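Local coordinates for protein Rho guanyl nucleotide exchange factor (Rom2), putative (Aspergillus fumigatus Af293, PDB 5O51) that probably acts as a guanine-nucleotide exchange factor for Rho-type GTPases and is represented here by its CNH domain, a seven-bladed beta-propeller, at residues A113-A118 against C128-S133; S136-V141 against F171-I176; N82-S87 against P106-G111; E179-H184 against V228-I233. All blocks are in the same frame, centred on the assembly; numbering follows the deposited sequence.

Overall arrangement
Four consecutive blades of the CNH beta-propeller supply all four contacts. Contacts 1 and 2 belong to one blade and run through its four strands, from the innermost hairpin to the outermost pair. Contact 3 joins the two outer strands of the preceding blade, and contact 4 the innermost strands of the next two blades. The first three are partly buried antiparallel pairings held by backbone hydrogen bonds. Contacts 2 and 3, about 19 and 18 Å from the centre of the chain, carry more charged and exposed residues than contact 1, at about 12 Å. Contact 4, a surface contact at about 11 Å, relies on serine and histidine side chains. Contacts 3 and 4 do not touch.

Contact 1 (A113-A118 against C128-S133); sequences ANFFKA and CSVKTS
F115, F116 and K117 run antiparallel to V130, S129 and C128, the axes of the two short strands 4.7 Å apart at their closest and 161° apart in direction. This is the hairpin of the first two strands in a propeller blade. V130 N donates to F115 O at 2.9 Å, while K117 and C128 exchange a reciprocal pair of backbone bonds. At the start of the pairing lies a classic beta bulge: N114 and F115 both face V130, and V130 O is gripped by N114 N at 3.0 Å and by F115 N at 3.3 Å. The bulge turns N114 toward the second strand, where its side chain does what a backbone carbonyl would do. Its OD1 accepts from T132 N at 2.9 Å, the donor standing 37° above the amide plane. T132 itself is tied by OG1 to S137 and to S180 N. On the face shared by F115, K117, C128 and V130, K117 meets I183 and F185 of the next blade, and C128 meets F185; on the other, F116 packs on L78 and L80 of the preceding one. With chi1 at 61°, F115 CG sits between the backbone N and carbonyl carbon, which turns one face of the ring to V130. V130 CB stands almost directly over the ring of F115, 4.1 Å from its centroid, and V130 CG1 meets F115 CZ at 3.9 Å.

Contact 2 (S136-V141 against F171-I176); sequences SSTIKV and FKEYYI
S136 meets the outermost strand of the blade through CB, which lies 3.4 Å from Y175 OH. From here strand 137-141, third in the propeller blade, runs antiparallel to 171-176. S137 N donates to I176 O at 2.9 Å, and the return bond from I176 N is weak. The hydroxyl of S137 has partners beyond this pair, in T132 OG1, A178 O and S180 OG. T138 touches lightly, its CG2 near Y174 O and the carboxylate of E173. I139 exchanges two bonds with Y174: Y174 N reaches I139 O at 2.8 Å, and I139 N donates back to Y174 O. I139 CD1 presses on I176 CG1 at 3.5 Å, tighter than normal carbon contact, and the I139 chi2 of 98° lies away from a staggered value. K140 runs alongside E173, pointing the same way. K140 CE comes within 3.5 Å of E173 OE1, but K140 NZ stays 4.8 Å from it and bonds weakly to Q110 instead. V141 closes the series with N donating to K172 O. Its two methyls part: CG2 goes to the edge of the Y174 ring, 3.7 Å from Y174 CE1, and CG1 to the edge of the F171 ring, 3.9 Å from F171 CD2. Y174 OH is held by L203 O, and R124 makes a cation-pi contact with F171. The face with I139, V141, Y174 and I176 is largely apolar, and Y174 and I176 pack on V201 of the next blade, while K140 and E173 pack through their chains, with probably only a weak attraction between their charges.

Contact 3 (N82-S87 against P106-G111); sequences NKTLSS and PKKIQG
L85 and I109 mark the tightly packed part of this pairing between the two outer strands of a propeller blade. A classic beta bulge places I109 and Q110 both opposite L85. L85 O accepts from I109 N at 2.8 Å and weakly from Q110 N, while L85 N donates to Q110 O. The extra residue turns I109 toward strand 84-87. Its CG1 lies anti to the carbonyl carbon (chi1 -61°), carrying CD1 across to L85 CG at 4.0 Å and over the backbone to S87 N at 3.6 Å. Beyond the bulge S87 and K107 trade two bonds, the one from K107 N to S87 O almost straight at 179°, and S87 OG leans on K107 CB at 3.4 Å. The face of S86 and K108 is looser, P106 brushing S86 and the K108 chain exposed; the K107 chain leads away from the opposite face, also exposed. At the exposed end, T84 OG1 donates to G111 O at 3.1 Å. Q110 turns its amide away to H112 O and, weakly, to S129, K140 and Y142. The outer edge is therefore secured mainly by backbone bonds, and apolar contact is concentrated where the bulge brings I109 against L85.

Contact 4 (E179-H184 against V228-I233); sequences ESSSIH and VKPIHI
S182 reaches P230 across the gap between two propeller blades, whose innermost strands run side by side, 14° from parallel and 5.9 Å apart at the closest point of their short axes. S182 OG, set by a chi1 of 63° between backbone N and carbonyl carbon, donates across to P230 O at 3.0 Å, from 41° above the carbonyl plane. H184 NE2 adds a weak, bent bond to I231 O at 3.3 Å, with that oxygen at the edge of the ring and in its plane, and a second weak bond to S182 OG, two residues back in its own strand, at 3.5 Å. S182 OG thus both donates and, weakly, accepts. The ring of H184 is steadied from one face by I233, whose CG1 lies 4.2 Å from the ring centroid, offset toward the rim. H232 gives its NE2 to E234. S181 CB comes within 3.4 Å of P230 O, with OG beside K229 CB. Each strand also carries a classic bulge against the second strand of its blade: S181 and S182 face G193, and I231 and H232 face N243. Past them, I231 and H232 lean on F273 of strand 272-276.

Contact 1 (A113-A118 against C128-S133)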
loop_
_atom_site.group_PDB
_atom_site.type_symbol
_atom_site.label_atom_id
_atom_site.label_comp_id
_atom_site.label_asym_id
_atom_site.label_seq_id
_atom_site.Cartn_x
_atom_site.Cartn_y
_atom_site.Cartn_z
ATOM N N ALA A 113 9.790 13.247 -0.523
ATOM C CA ALA A 113 8.446 12.635 -0.598
ATOM C C ALA A 113 8.259 11.721 0.558
ATOM O O ALA A 113 9.178 10.988 0.965
ATOM C CB ALA A 113 8.256 11.873 -1.919
ATOM N N ASN A 114 7.072 11.736 1.096
ATOM C CA ASN A 114 6.691 10.868 2.200
ATOM C C ASN A 114 6.015 9.538 1.783
ATOM O O ASN A 114 6.230 8.560 2.437
ATOM C CB ASN A 114 5.796 11.681 3.161
ATOM C CG ASN A 114 6.529 12.916 3.669
ATOM O OD1 ASN A 114 6.262 14.054 3.251
ATOM N ND2 ASN A 114 7.569 12.668 4.466
ATOM N N PHE A 115 5.163 9.533 0.757
ATOM C CA PHE A 115 4.642 8.294 0.132
ATOM C C PHE A 115 4.288 8.521 -1.331
ATOM O O PHE A 115 4.399 9.655 -1.841
ATOM C CB PHE A 115 3.500 7.586 0.918
ATOM C CG PHE A 115 2.236 8.392 1.121
ATOM C CD1 PHE A 115 2.107 9.242 2.217
ATOM C CD2 PHE A 115 1.133 8.210 0.307
ATOM C CE1 PHE A 115 0.935 9.951 2.444
ATOM C CE2 PHE A 115 -0.050 8.909 0.528
ATOM C CZ PHE A 115 -0.153 9.781 1.596
ATOM N N PHE A 116 4.002 7.422 -2.035
ATOM C CA PHE A 116 3.542 7.480 -3.400
ATOM C C PHE A 116 2.505 6.420 -3.765
ATOM O O PHE A 116 2.342 5.439 -3.065
ATOM C CB PHE A 116 4.725 7.445 -4.331
ATOM C CG PHE A 116 5.308 6.064 -4.597
ATOM C CD1 PHE A 116 4.834 5.278 -5.642
ATOM C CD2 PHE A 116 6.405 5.599 -3.860
ATOM C CE1 PHE A 116 5.409 4.047 -5.934
ATOM C CE2 PHE A 116 6.987 4.372 -4.154
ATOM C CZ PHE A 116 6.490 3.599 -5.217
ATOM N N LYS A 117 1.862 6.604 -4.913
ATOM C CA LYS A 117 0.927 5.639 -5.464
ATOM C C LYS A 117 0.918 5.656 -7.013
ATOM O O LYS A 117 0.806 6.705 -7.653
ATOM C CB LYS A 117 -0.444 5.948 -4.912
ATOM C CG LYS A 117 -1.511 4.964 -5.322
ATOM C CD LYS A 117 -1.447 3.737 -4.462
ATOM C CE LYS A 117 -2.291 2.604 -5.034
ATOM N NZ LYS A 117 -3.666 3.045 -5.378
ATOM N N ALA A 118 1.060 4.481 -7.600
ATOM C CA ALA A 118 1.024 4.308 -9.054
ATOM C C ALA A 118 -0.212 3.543 -9.395
ATOM O O ALA A 118 -0.354 2.387 -8.959
ATOM C CB ALA A 118 2.218 3.505 -9.531
ATOM N N CYS A 128 1.701 9.230 -8.385
ATOM C CA CYS A 128 1.597 10.418 -7.491
ATOM C C CYS A 128 2.565 10.308 -6.369
ATOM O O CYS A 128 2.678 9.243 -5.776
ATOM C CB CYS A 128 0.240 10.591 -6.819
ATOM S SG CYS A 128 -1.116 10.157 -7.872
ATOM N N SER A 129 3.221 11.416 -6.052
ATOM C CA SER A 129 4.050 11.549 -4.848
ATOM C C SER A 129 3.484 12.620 -3.928
ATOM O O SER A 129 3.108 13.685 -4.381
ATOM C CB SER A 129 5.460 11.927 -5.227
ATOM O OG SER A 129 5.441 13.128 -5.920
ATOM N N VAL A 130 3.427 12.321 -2.641
ATOM C CA VAL A 130 2.780 13.144 -1.646
ATOM C C VAL A 130 3.808 13.524 -0.599
ATOM O O VAL A 130 4.408 12.648 0.008
ATOM C CB VAL A 130 1.684 12.346 -0.977
ATOM C CG1 VAL A 130 0.999 13.153 0.135
ATOM C CG2 VAL A 130 0.697 11.864 -2.035
ATOM N N LYS A 131 4.054 14.826 -0.441
ATOM C CA LYS A 131 4.613 15.373 0.804
ATOM C C LYS A 131 3.508 15.741 1.801
ATOM O O LYS A 131 2.513 16.288 1.425
ATOM C CB LYS A 131 5.452 16.613 0.524
ATOM C CG LYS A 131 5.964 17.285 1.803
ATOM C CD LYS A 131 7.165 18.171 1.543
ATOM C CE LYS A 131 6.831 19.340 0.627
ATOM N NZ LYS A 131 8.063 20.136 0.414
ATOM N N THR A 132 3.696 15.474 3.077
ATOM C CA THR A 132 2.645 15.723 4.055
ATOM C C THR A 132 3.264 15.974 5.410
ATOM O O THR A 132 4.342 15.467 5.695
ATOM C CB THR A 132 1.644 14.527 4.132
ATOM O OG1 THR A 132 0.511 14.848 4.968
ATOM C CG2 THR A 132 2.327 13.242 4.654
ATOM N N SER A 133 2.585 16.786 6.215
ATOM C CA SER A 133 2.912 17.009 7.634
ATOM C C SER A 133 1.584 17.159 8.394
ATOM O O SER A 133 0.538 17.134 7.768
ATOM C CB SER A 133 3.766 18.281 7.778
ATOM O OG SER A 133 3.275 19.335 6.961
#

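Contact 2 (S136-V141 against F171-I176)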
loop_
_atom_site.group_PDB
_atom_site.type_symbol
_atom_site.label_atom_id
_atom_site.label_comp_id
_atom_site.label_asym_id
_atom_site.label_seq_id
_atom_site.Cartn_x
_atom_site.Cartn_y
_atom_site.Cartn_z
ATOM N N SER A 136 -0.255 20.300 6.316
ATOM C CA SER A 136 -0.714 20.223 4.936
ATOM C C SER A 136 -0.058 19.088 4.135
ATOM O O SER A 136 0.777 18.328 4.667
ATOM C CB SER A 136 -0.484 21.589 4.242
ATOM O OG SER A 136 0.767 21.651 3.570
ATOM N N SER A 137 -0.432 19.031 2.850
ATOM C CA SER A 137 -0.025 17.977 1.947
ATOM C C SER A 137 0.116 18.524 0.530
ATOM O O SER A 137 -0.723 19.262 0.064
ATOM C CB SER A 137 -1.059 16.807 1.992
ATOM O OG SER A 137 -1.058 16.094 3.257
ATOM N N THR A 138 1.171 18.145 -0.169
ATOM C CA THR A 138 1.381 18.577 -1.548
ATOM C C THR A 138 1.442 17.338 -2.415
ATOM O O THR A 138 2.248 16.435 -2.130
ATOM C CB THR A 138 2.706 19.310 -1.682
ATOM O OG1 THR A 138 2.709 20.418 -0.775
ATOM C CG2 THR A 138 2.946 19.752 -3.153
ATOM N N ILE A 139 0.616 17.305 -3.462
ATOM C CA ILE A 139 0.504 16.146 -4.318
ATOM C C ILE A 139 1.006 16.440 -5.727
ATOM O O ILE A 139 0.491 17.340 -6.377
ATOM C CB ILE A 139 -0.959 15.682 -4.443
ATOM C CG1 ILE A 139 -1.478 15.098 -3.125
ATOM C CG2 ILE A 139 -1.074 14.632 -5.529
ATOM C CD1 ILE A 139 -2.271 16.070 -2.301
ATOM N N LYS A 140 1.913 15.607 -6.240
ATOM C CA LYS A 140 2.424 15.746 -7.596
ATOM C C LYS A 140 2.119 14.504 -8.407
ATOM O O LYS A 140 2.180 13.389 -7.886
ATOM C CB LYS A 140 3.914 15.990 -7.588
ATOM C CG LYS A 140 4.330 17.353 -7.100
ATOM C CD LYS A 140 5.619 17.789 -7.792
ATOM C CE LYS A 140 6.278 18.962 -7.080
ATOM N NZ LYS A 140 7.759 18.808 -7.016
ATOM N N VAL A 141 1.818 14.698 -9.684
ATOM C CA VAL A 141 1.284 13.641 -10.534
ATOM C C VAL A 141 2.185 13.534 -11.783
ATOM O O VAL A 141 2.747 14.519 -12.164
ATOM C CB VAL A 141 -0.185 13.976 -10.816
ATOM C CG1 VAL A 141 -0.875 12.852 -11.574
ATOM C CG2 VAL A 141 -0.895 14.306 -9.505
ATOM N N PHE A 171 3.196 16.625 -14.649
ATOM C CA PHE A 171 1.893 16.754 -15.297
ATOM C C PHE A 171 0.937 17.719 -14.561
ATOM O O PHE A 171 0.541 18.728 -15.135
ATOM C CB PHE A 171 1.305 15.355 -15.494
ATOM C CG PHE A 171 -0.151 15.353 -15.811
ATOM C CD1 PHE A 171 -0.638 16.065 -16.904
ATOM C CD2 PHE A 171 -1.046 14.646 -15.018
ATOM C CE1 PHE A 171 -1.993 16.070 -17.200
ATOM C CE2 PHE A 171 -2.402 14.649 -15.306
ATOM C CZ PHE A 171 -2.874 15.360 -16.395
ATOM N N LYS A 172 0.558 17.413 -13.323
ATOM C CA LYS A 172 -0.322 18.287 -12.534
ATOM C C LYS A 172 0.092 18.231 -11.081
ATOM O O LYS A 172 0.646 17.228 -10.636
ATOM C CB LYS A 172 -1.790 17.833 -12.635
ATOM C CG LYS A 172 -2.373 17.727 -14.049
ATOM C CD LYS A 172 -2.802 19.063 -14.651
ATOM C CE LYS A 172 -4.276 19.356 -14.379
ATOM N NZ LYS A 172 -4.701 20.712 -14.823
ATOM N N GLU A 173 -0.200 19.291 -10.345
ATOM C CA GLU A 173 0.154 19.416 -8.921
ATOM C C GLU A 173 -1.089 19.842 -8.157
ATOM O O GLU A 173 -2.023 20.331 -8.773
ATOM C CB GLU A 173 1.269 20.443 -8.762
ATOM C CG GLU A 173 1.801 20.549 -7.342
ATOM C CD GLU A 173 3.034 21.421 -7.229
ATOM O OE1 GLU A 173 3.907 21.383 -8.123
ATOM O OE2 GLU A 173 3.123 22.150 -6.222
ATOM N N TYR A 174 -1.140 19.614 -6.848
ATOM C CA TYR A 174 -2.298 20.000 -6.008
ATOM C C TYR A 174 -1.830 20.344 -4.611
ATOM O O TYR A 174 -0.730 19.959 -4.196
ATOM C CB TYR A 174 -3.407 18.901 -5.914
ATOM C CG TYR A 174 -3.869 18.352 -7.242
ATOM C CD1 TYR A 174 -3.052 17.478 -7.956
ATOM C CD2 TYR A 174 -5.101 18.706 -7.802
ATOM C CE1 TYR A 174 -3.420 16.979 -9.185
ATOM C CE2 TYR A 174 -5.488 18.212 -9.043
ATOM C CZ TYR A 174 -4.637 17.342 -9.730
ATOM O OH TYR A 174 -4.925 16.796 -10.961
ATOM N N TYR A 175 -2.681 21.067 -3.896
ATOM C CA TYR A 175 -2.436 21.439 -2.503
ATOM C C TYR A 175 -3.645 21.042 -1.644
ATOM O O TYR A 175 -4.774 21.077 -2.118
ATOM C CB TYR A 175 -2.166 22.943 -2.384
ATOM C CG TYR A 175 -2.106 23.379 -0.933
ATOM C CD1 TYR A 175 -0.924 23.246 -0.204
ATOM C CD2 TYR A 175 -3.257 23.853 -0.260
ATOM C CE1 TYR A 175 -0.863 23.602 1.141
ATOM C CE2 TYR A 175 -3.210 24.205 1.093
ATOM C CZ TYR A 175 -2.003 24.089 1.782
ATOM O OH TYR A 175 -1.905 24.446 3.117
ATOM N N ILE A 176 -3.402 20.647 -0.392
ATOM C CA ILE A 176 -4.453 20.133 0.511
ATOM C C ILE A 176 -4.102 20.623 1.916
ATOM O O ILE A 176 -3.011 20.288 2.425
ATOM C CB ILE A 176 -4.497 18.563 0.588
ATOM C CG1 ILE A 176 -4.799 17.889 -0.778
ATOM C CG2 ILE A 176 -5.480 18.065 1.672
ATOM C CD1 ILE A 176 -6.257 17.833 -1.162
#

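Contact 3 (N82-S87 against P106-G111)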
loop_
_atom_site.group_PDB
_atom_site.type_symbol
_atom_site.label_atom_id
_atom_site.label_comp_id
_atom_site.label_asym_id
_atom_site.label_seq_id
_atom_site.Cartn_x
_atom_site.Cartn_y
_atom_site.Cartn_z
ATOM N N ASN A 82 15.012 6.997 1.613
ATOM C CA ASN A 82 15.366 8.187 2.395
ATOM C C ASN A 82 14.752 9.432 1.796
ATOM O O ASN A 82 15.448 10.421 1.475
ATOM C CB ASN A 82 16.877 8.298 2.484
ATOM C CG ASN A 82 17.334 9.151 3.675
ATOM O OD1 ASN A 82 16.601 9.386 4.625
ATOM N ND2 ASN A 82 18.570 9.589 3.615
ATOM N N LYS A 83 13.447 9.309 1.557
ATOM C CA LYS A 83 12.543 10.378 1.072
ATOM C C LYS A 83 12.729 10.848 -0.341
ATOM O O LYS A 83 12.045 11.774 -0.783
ATOM C CB LYS A 83 12.507 11.545 2.049
ATOM C CG LYS A 83 12.176 11.050 3.443
ATOM C CD LYS A 83 12.131 12.212 4.404
ATOM C CE LYS A 83 11.509 11.775 5.722
ATOM N NZ LYS A 83 11.878 12.717 6.809
ATOM N N THR A 84 13.570 10.145 -1.084
ATOM C CA THR A 84 13.774 10.448 -2.489
ATOM C C THR A 84 13.146 9.334 -3.320
ATOM O O THR A 84 13.518 8.131 -3.148
ATOM C CB THR A 84 15.271 10.552 -2.817
ATOM O OG1 THR A 84 15.854 11.556 -1.993
ATOM C CG2 THR A 84 15.503 10.928 -4.293
ATOM N N LEU A 85 12.275 9.766 -4.246
ATOM C CA LEU A 85 11.588 8.912 -5.194
ATOM C C LEU A 85 12.336 8.850 -6.497
ATOM O O LEU A 85 12.637 9.880 -7.076
ATOM C CB LEU A 85 10.141 9.416 -5.405
ATOM C CG LEU A 85 9.266 8.569 -6.374
ATOM C CD1 LEU A 85 9.066 7.135 -5.822
ATOM C CD2 LEU A 85 7.906 9.229 -6.626
ATOM N N SER A 86 12.619 7.635 -6.983
ATOM C CA SER A 86 13.398 7.432 -8.211
ATOM C C SER A 86 12.904 6.248 -9.030
ATOM O O SER A 86 12.367 5.291 -8.488
ATOM C CB SER A 86 14.924 7.151 -7.932
ATOM O OG SER A 86 15.520 7.913 -6.880
ATOM N N SER A 87 13.231 6.248 -10.309
ATOM C CA SER A 87 12.977 5.125 -11.152
ATOM C C SER A 87 14.266 4.390 -11.501
ATOM O O SER A 87 15.358 4.959 -11.514
ATOM C CB SER A 87 12.286 5.588 -12.423
ATOM O OG SER A 87 13.239 6.164 -13.305
ATOM N N PRO A 106 20.110 5.427 -10.797
ATOM C CA PRO A 106 18.760 5.969 -10.567
ATOM C C PRO A 106 18.443 7.192 -11.366
ATOM O O PRO A 106 19.311 7.984 -11.585
ATOM C CB PRO A 106 18.760 6.330 -9.073
ATOM C CG PRO A 106 20.210 6.496 -8.736
ATOM C CD PRO A 106 20.891 5.414 -9.542
ATOM N N LYS A 107 17.180 7.341 -11.755
ATOM C CA LYS A 107 16.644 8.574 -12.266
ATOM C C LYS A 107 15.775 9.245 -11.172
ATOM O O LYS A 107 14.719 8.729 -10.784
ATOM C CB LYS A 107 15.903 8.248 -13.540
ATOM C CG LYS A 107 15.544 9.435 -14.388
ATOM C CD LYS A 107 15.473 9.047 -15.869
ATOM C CE LYS A 107 14.523 9.966 -16.648
ATOM N NZ LYS A 107 14.750 11.432 -16.409
ATOM N N LYS A 108 16.223 10.382 -10.636
ATOM C CA LYS A 108 15.418 11.175 -9.669
ATOM C C LYS A 108 14.056 11.630 -10.206
ATOM O O LYS A 108 13.966 12.155 -11.302
ATOM C CB LYS A 108 16.190 12.410 -9.263
ATOM C CG LYS A 108 15.582 13.131 -8.091
ATOM C CD LYS A 108 16.542 14.220 -7.634
ATOM C CE LYS A 108 16.083 14.893 -6.352
ATOM N NZ LYS A 108 16.748 16.208 -6.086
ATOM N N ILE A 109 12.986 11.390 -9.467
ATOM C CA ILE A 109 11.672 11.841 -9.928
ATOM C C ILE A 109 11.289 13.031 -9.081
ATOM O O ILE A 109 10.930 14.052 -9.605
ATOM C CB ILE A 109 10.572 10.772 -9.859
ATOM C CG1 ILE A 109 10.923 9.577 -10.748
ATOM C CG2 ILE A 109 9.218 11.363 -10.294
ATOM C CD1 ILE A 109 10.256 8.309 -10.270
ATOM N N GLN A 110 11.388 12.874 -7.778
ATOM C CA GLN A 110 11.142 13.915 -6.847
ATOM C C GLN A 110 12.083 13.763 -5.643
ATOM O O GLN A 110 12.261 12.635 -5.076
ATOM C CB GLN A 110 9.717 13.798 -6.386
ATOM C CG GLN A 110 9.365 14.722 -5.239
ATOM C CD GLN A 110 7.885 15.041 -5.216
ATOM O OE1 GLN A 110 7.310 15.435 -6.240
ATOM N NE2 GLN A 110 7.263 14.901 -4.044
ATOM N N GLY A 111 12.584 14.923 -5.206
ATOM C CA GLY A 111 13.576 15.029 -4.159
ATOM C C GLY A 111 13.186 14.704 -2.747
ATOM O O GLY A 111 14.011 14.107 -2.009
#

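Contact 4 (E179-H184 against V228-I233)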
loop_
_atom_site.group_PDB
_atom_site.type_symbol
_atom_site.label_atom_id
_atom_site.label_comp_id
_atom_site.label_asym_id
_atom_site.label_seq_id
_atom_site.Cartn_x
_atom_site.Cartn_y
_atom_site.Cartn_z
ATOM N N GLU A 179 -3.040 16.908 7.054
ATOM C CA GLU A 179 -2.195 15.702 7.073
ATOM C C GLU A 179 -2.883 14.524 6.325
ATOM O O GLU A 179 -4.038 14.192 6.642
ATOM C CB GLU A 179 -1.892 15.296 8.525
ATOM C CG GLU A 179 -0.801 14.225 8.680
ATOM C CD GLU A 179 -0.512 13.846 10.129
ATOM O OE1 GLU A 179 -1.459 13.772 10.946
ATOM O OE2 GLU A 179 0.674 13.613 10.452
ATOM N N SER A 180 -2.168 13.915 5.359
ATOM C CA SER A 180 -2.703 12.804 4.526
ATOM C C SER A 180 -2.132 11.432 4.885
ATOM O O SER A 180 -0.921 11.280 4.920
ATOM C CB SER A 180 -2.431 13.053 3.061
ATOM O OG SER A 180 -3.163 14.156 2.613
ATOM N N SER A 181 -3.032 10.470 5.147
ATOM C CA SER A 181 -2.728 9.032 5.369
ATOM C C SER A 181 -2.540 8.232 4.069
ATOM O O SER A 181 -1.668 7.396 4.007
ATOM C CB SER A 181 -3.858 8.330 6.131
ATOM O OG SER A 181 -4.133 8.911 7.390
ATOM N N SER A 182 -3.352 8.477 3.041
ATOM C CA SER A 182 -3.375 7.595 1.876
ATOM C C SER A 182 -3.896 8.238 0.587
ATOM O O SER A 182 -4.506 9.283 0.605
ATOM C CB SER A 182 -4.268 6.426 2.213
ATOM O OG SER A 182 -5.602 6.834 2.441
ATOM N N ILE A 183 -3.718 7.553 -0.525
ATOM C CA ILE A 183 -4.255 8.023 -1.796
ATOM C C ILE A 183 -4.754 6.913 -2.743
ATOM O O ILE A 183 -4.145 5.890 -2.894
ATOM C CB ILE A 183 -3.220 8.972 -2.479
ATOM C CG1 ILE A 183 -3.902 9.909 -3.453
ATOM C CG2 ILE A 183 -2.101 8.186 -3.165
ATOM C CD1 ILE A 183 -3.034 11.090 -3.822
ATOM N N HIS A 184 -5.870 7.149 -3.406
ATOM C CA HIS A 184 -6.562 6.144 -4.228
ATOM C C HIS A 184 -7.009 6.758 -5.550
ATOM O O HIS A 184 -7.427 7.921 -5.603
ATOM C CB HIS A 184 -7.785 5.568 -3.457
ATOM C CG HIS A 184 -7.414 5.014 -2.114
ATOM N ND1 HIS A 184 -7.018 3.708 -1.939
ATOM C CD2 HIS A 184 -7.246 5.624 -0.918
ATOM C CE1 HIS A 184 -6.660 3.530 -0.685
ATOM N NE2 HIS A 184 -6.782 4.679 -0.046
ATOM N N VAL A 228 -9.592 11.395 12.071
ATOM C CA VAL A 228 -9.687 10.031 11.565
ATOM C C VAL A 228 -8.499 9.682 10.686
ATOM O O VAL A 228 -7.732 10.551 10.162
ATOM C CB VAL A 228 -11.017 9.789 10.781
ATOM C CG1 VAL A 228 -12.219 9.880 11.697
ATOM C CG2 VAL A 228 -11.188 10.760 9.629
ATOM N N LYS A 229 -8.344 8.380 10.486
ATOM C CA LYS A 229 -7.323 7.938 9.565
ATOM C C LYS A 229 -8.012 7.064 8.550
ATOM O O LYS A 229 -8.311 5.902 8.858
ATOM C CB LYS A 229 -6.220 7.205 10.266
ATOM C CG LYS A 229 -5.640 7.886 11.483
ATOM C CD LYS A 229 -4.364 7.154 11.901
ATOM C CE LYS A 229 -3.901 7.562 13.287
ATOM N NZ LYS A 229 -3.549 9.010 13.314
ATOM N N PRO A 230 -8.314 7.633 7.369
ATOM C CA PRO A 230 -8.849 6.866 6.276
ATOM C C PRO A 230 -7.685 6.165 5.598
ATOM O O PRO A 230 -6.710 6.815 5.202
ATOM C CB PRO A 230 -9.440 7.921 5.333
ATOM C CG PRO A 230 -9.313 9.225 6.066
ATOM C CD PRO A 230 -8.165 9.051 6.972
ATOM N N ILE A 231 -7.809 4.855 5.452
ATOM C CA ILE A 231 -6.683 4.023 5.027
ATOM C C ILE A 231 -6.932 3.408 3.661
ATOM O O ILE A 231 -6.034 3.370 2.868
ATOM C CB ILE A 231 -6.447 2.908 6.043
ATOM C CG1 ILE A 231 -6.259 3.462 7.478
ATOM C CG2 ILE A 231 -5.352 2.006 5.565
ATOM C CD1 ILE A 231 -5.107 4.407 7.672
ATOM N N HIS A 232 -8.118 2.873 3.402
ATOM C CA HIS A 232 -8.275 2.039 2.209
ATOM C C HIS A 232 -9.714 2.033 1.727
ATOM O O HIS A 232 -10.656 1.943 2.553
ATOM C CB HIS A 232 -7.787 0.599 2.494
ATOM C CG HIS A 232 -7.996 -0.365 1.377
ATOM N ND1 HIS A 232 -7.245 -0.334 0.219
ATOM C CD2 HIS A 232 -8.879 -1.386 1.225
ATOM C CE1 HIS A 232 -7.654 -1.290 -0.595
ATOM N NE2 HIS A 232 -8.648 -1.938 -0.013
ATOM N N ILE A 233 -9.848 2.001 0.397
ATOM C CA ILE A 233 -11.133 2.025 -0.294
ATOM C C ILE A 233 -11.188 0.891 -1.286
ATOM O O ILE A 233 -10.248 0.695 -2.049
ATOM C CB ILE A 233 -11.325 3.253 -1.187
ATOM C CG1 ILE A 233 -11.163 4.510 -0.426
ATOM C CG2 ILE A 233 -12.736 3.248 -1.820
ATOM C CD1 ILE A 233 -11.060 5.726 -1.332
#